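Local coordinates for uncharacterized protein (Sus scrofa, PDB 5BNI), which is the porcine form of CD38, a member of the ADP-ribosyl cyclase family that contains a four-stranded parallel beta sheet, at residues 190-195 with 227-232. Sequence-based numbering, arbitrary orientation.
Sequences KAWVIH and QENYRP
With CG anti to its carbonyl carbon (chi1 -64°), Trp192 lays its six-membered ring beside Gln227, whose side chain, with CG anti to the backbone N (chi1 169°), points the same way. Trp192 CZ3 comes within 3.4 Å of Gln227 CG, ring and amide planes 40° apart: the indole rim atoms CE3 and CZ3 pack against the methylenes CB and CG, a hydrophobic match that lets the polar amide stay near the surface. On the other face of the sheet His195 comes back alongside Glu228, NE2 3.1 Å from Glu228 CG and Glu228 CD at the ring's edge. The charged atoms do not touch: Glu228 OE1 stays 4.0 Å from His195 NE2, while OE2 accepts a hydrogen bond from Cys205 N. These strands are the two ends of a beta-alpha-beta crossover through helix 208-219; strand 223-230 forms the edge of the four-stranded parallel sheet. Five backbone hydrogen bonds join them, alternating in direction from Gln227 N to Ala191 O (3.0 Å) through Arg231 N to His195 O. Beta-branched Val193 and Ile194 suit the extended backbone; Ile194 CG2 meets Arg231 CB at 3.9 Å. Tyr230 brings its ring edge to His195 O, CD1 3.3 Å from that oxygen, and Asn229 ND2 donates to Glu228 O at 2.9 Å.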
loop_
_atom_site.group_PDB
_atom_site.type_symbol
_atom_site.label_atom_id
_atom_site.label_comp_id
_atom_site.label_asym_id
_atom_site.label_seq_id
_atom_site.Cartn_x
_atom_site.Cartn_y
_atom_site.Cartn_z
ATOM N N LYS A 190 -14.133 -6.653 6.942
ATOM C CA LYS A 190 -15.136 -5.698 7.361
ATOM C C LYS A 190 -15.023 -4.469 6.479
ATOM O O LYS A 190 -13.962 -3.857 6.386
ATOM C CB LYS A 190 -14.921 -5.322 8.818
ATOM C CG LYS A 190 -16.224 -5.159 9.565
ATOM C CD LYS A 190 -16.431 -3.750 10.080
ATOM C CE LYS A 190 -16.269 -3.739 11.599
ATOM N NZ LYS A 190 -15.070 -2.983 12.076
ATOM N N ALA A 191 -16.118 -4.106 5.820
ATOM C CA ALA A 191 -16.120 -2.943 4.950
ATOM C C ALA A 191 -16.888 -1.832 5.603
ATOM O O ALA A 191 -17.949 -2.059 6.174
ATOM C CB ALA A 191 -16.738 -3.288 3.614
ATOM N N TRP A 192 -16.338 -0.627 5.531
ATOM C CA TRP A 192 -16.986 0.562 6.060
ATOM C C TRP A 192 -17.221 1.508 4.910
ATOM O O TRP A 192 -16.264 1.895 4.231
ATOM C CB TRP A 192 -16.091 1.274 7.048
ATOM C CG TRP A 192 -15.761 0.511 8.290
ATOM C CD1 TRP A 192 -14.624 -0.217 8.533
ATOM C CD2 TRP A 192 -16.538 0.444 9.485
ATOM N NE1 TRP A 192 -14.657 -0.743 9.802
ATOM C CE2 TRP A 192 -15.823 -0.358 10.405
ATOM C CE3 TRP A 192 -17.778 0.975 9.869
ATOM C CZ2 TRP A 192 -16.305 -0.633 11.686
ATOM C CZ3 TRP A 192 -18.251 0.700 11.147
ATOM C CH2 TRP A 192 -17.520 -0.110 12.034
ATOM N N VAL A 193 -18.474 1.880 4.677
ATOM C CA VAL A 193 -18.746 2.861 3.646
ATOM C C VAL A 193 -19.021 4.151 4.371
ATOM O O VAL A 193 -20.024 4.282 5.051
ATOM C CB VAL A 193 -19.925 2.459 2.755
ATOM C CG1 VAL A 193 -20.101 3.466 1.637
ATOM C CG2 VAL A 193 -19.679 1.083 2.154
ATOM N N ILE A 194 -18.104 5.101 4.241
ATOM C CA ILE A 194 -18.192 6.368 4.958
ATOM C C ILE A 194 -18.971 7.455 4.237
ATOM O O ILE A 194 -18.705 7.766 3.086
ATOM C CB ILE A 194 -16.788 6.901 5.261
ATOM C CG1 ILE A 194 -15.816 5.737 5.414
ATOM C CG2 ILE A 194 -16.816 7.759 6.514
ATOM C CD1 ILE A 194 -14.389 6.145 5.171
ATOM N N HIS A 195 -19.914 8.051 4.959
ATOM C CA HIS A 195 -20.763 9.119 4.438
ATOM C C HIS A 195 -20.500 10.454 5.153
ATOM O O HIS A 195 -20.307 10.487 6.373
ATOM C CB HIS A 195 -22.242 8.760 4.628
ATOM C CG HIS A 195 -22.661 7.455 4.013
ATOM N ND1 HIS A 195 -22.434 7.152 2.689
ATOM C CD2 HIS A 195 -23.345 6.402 4.526
ATOM C CE1 HIS A 195 -22.945 5.963 2.414
ATOM N NE2 HIS A 195 -23.507 5.487 3.511
ATOM N N GLN A 227 -20.837 -2.019 6.986
ATOM C CA GLN A 227 -21.506 -1.109 7.878
ATOM C C GLN A 227 -21.342 0.282 7.304
ATOM O O GLN A 227 -20.324 0.582 6.702
ATOM C CB GLN A 227 -20.916 -1.210 9.282
ATOM C CG GLN A 227 -21.398 -0.103 10.185
ATOM C CD GLN A 227 -21.760 -0.580 11.573
ATOM O OE1 GLN A 227 -22.312 0.185 12.370
ATOM N NE2 GLN A 227 -21.452 -1.841 11.873
ATOM N N GLU A 228 -22.351 1.124 7.486
ATOM C CA GLU A 228 -22.296 2.504 7.023
ATOM C C GLU A 228 -22.042 3.432 8.191
ATOM O O GLU A 228 -22.761 3.390 9.189
ATOM C CB GLU A 228 -23.608 2.887 6.348
ATOM C CG GLU A 228 -23.603 2.728 4.845
ATOM C CD GLU A 228 -24.817 1.979 4.330
ATOM O OE1 GLU A 228 -25.948 2.447 4.553
ATOM O OE2 GLU A 228 -24.646 0.907 3.708
ATOM N N ASN A 229 -21.020 4.270 8.084
ATOM C CA ASN A 229 -20.799 5.222 9.154
ATOM C C ASN A 229 -20.573 6.645 8.724
ATOM O O ASN A 229 -19.773 6.927 7.838
ATOM C CB ASN A 229 -19.684 4.775 10.081
ATOM C CG ASN A 229 -20.171 4.565 11.499
ATOM O OD1 ASN A 229 -19.451 4.834 12.455
ATOM N ND2 ASN A 229 -21.400 4.066 11.646
ATOM N N TYR A 230 -21.331 7.539 9.342
ATOM C CA TYR A 230 -21.152 8.955 9.146
ATOM C C TYR A 230 -19.794 9.254 9.761
ATOM O O TYR A 230 -19.506 8.825 10.878
ATOM C CB TYR A 230 -22.265 9.724 9.852
ATOM C CG TYR A 230 -23.472 9.976 8.980
ATOM C CD1 TYR A 230 -23.331 10.618 7.759
ATOM C CD2 TYR A 230 -24.756 9.589 9.375
ATOM C CE1 TYR A 230 -24.425 10.872 6.942
ATOM C CE2 TYR A 230 -25.864 9.842 8.561
ATOM C CZ TYR A 230 -25.688 10.486 7.341
ATOM O OH TYR A 230 -26.750 10.757 6.502
ATOM N N ARG A 231 -18.946 9.945 9.014
ATOM C CA ARG A 231 -17.621 10.282 9.497
ATOM C C ARG A 231 -17.745 11.091 10.782
ATOM O O ARG A 231 -18.809 11.668 11.062
ATOM C CB ARG A 231 -16.871 11.107 8.458
ATOM C CG ARG A 231 -17.560 12.419 8.143
ATOM C CD ARG A 231 -16.575 13.508 7.725
ATOM N NE ARG A 231 -16.452 14.569 8.733
ATOM C CZ ARG A 231 -15.857 15.739 8.512
ATOM N NH1 ARG A 231 -15.795 16.661 9.465
ATOM N NH2 ARG A 231 -15.327 16.003 7.323
ATOM N N PRO A 232 -16.670 11.122 11.584
ATOM C CA PRO A 232 -16.818 11.890 12.800
ATOM C C PRO A 232 -16.504 13.352 12.478
ATOM O O PRO A 232 -17.315 14.253 12.740
ATOM C CB PRO A 232 -15.759 11.269 13.713
ATOM C CG PRO A 232 -14.646 10.952 12.765
ATOM C CD PRO A 232 -15.373 10.410 11.556
ATOM O OXT PRO A 232 -15.428 13.609 11.919
#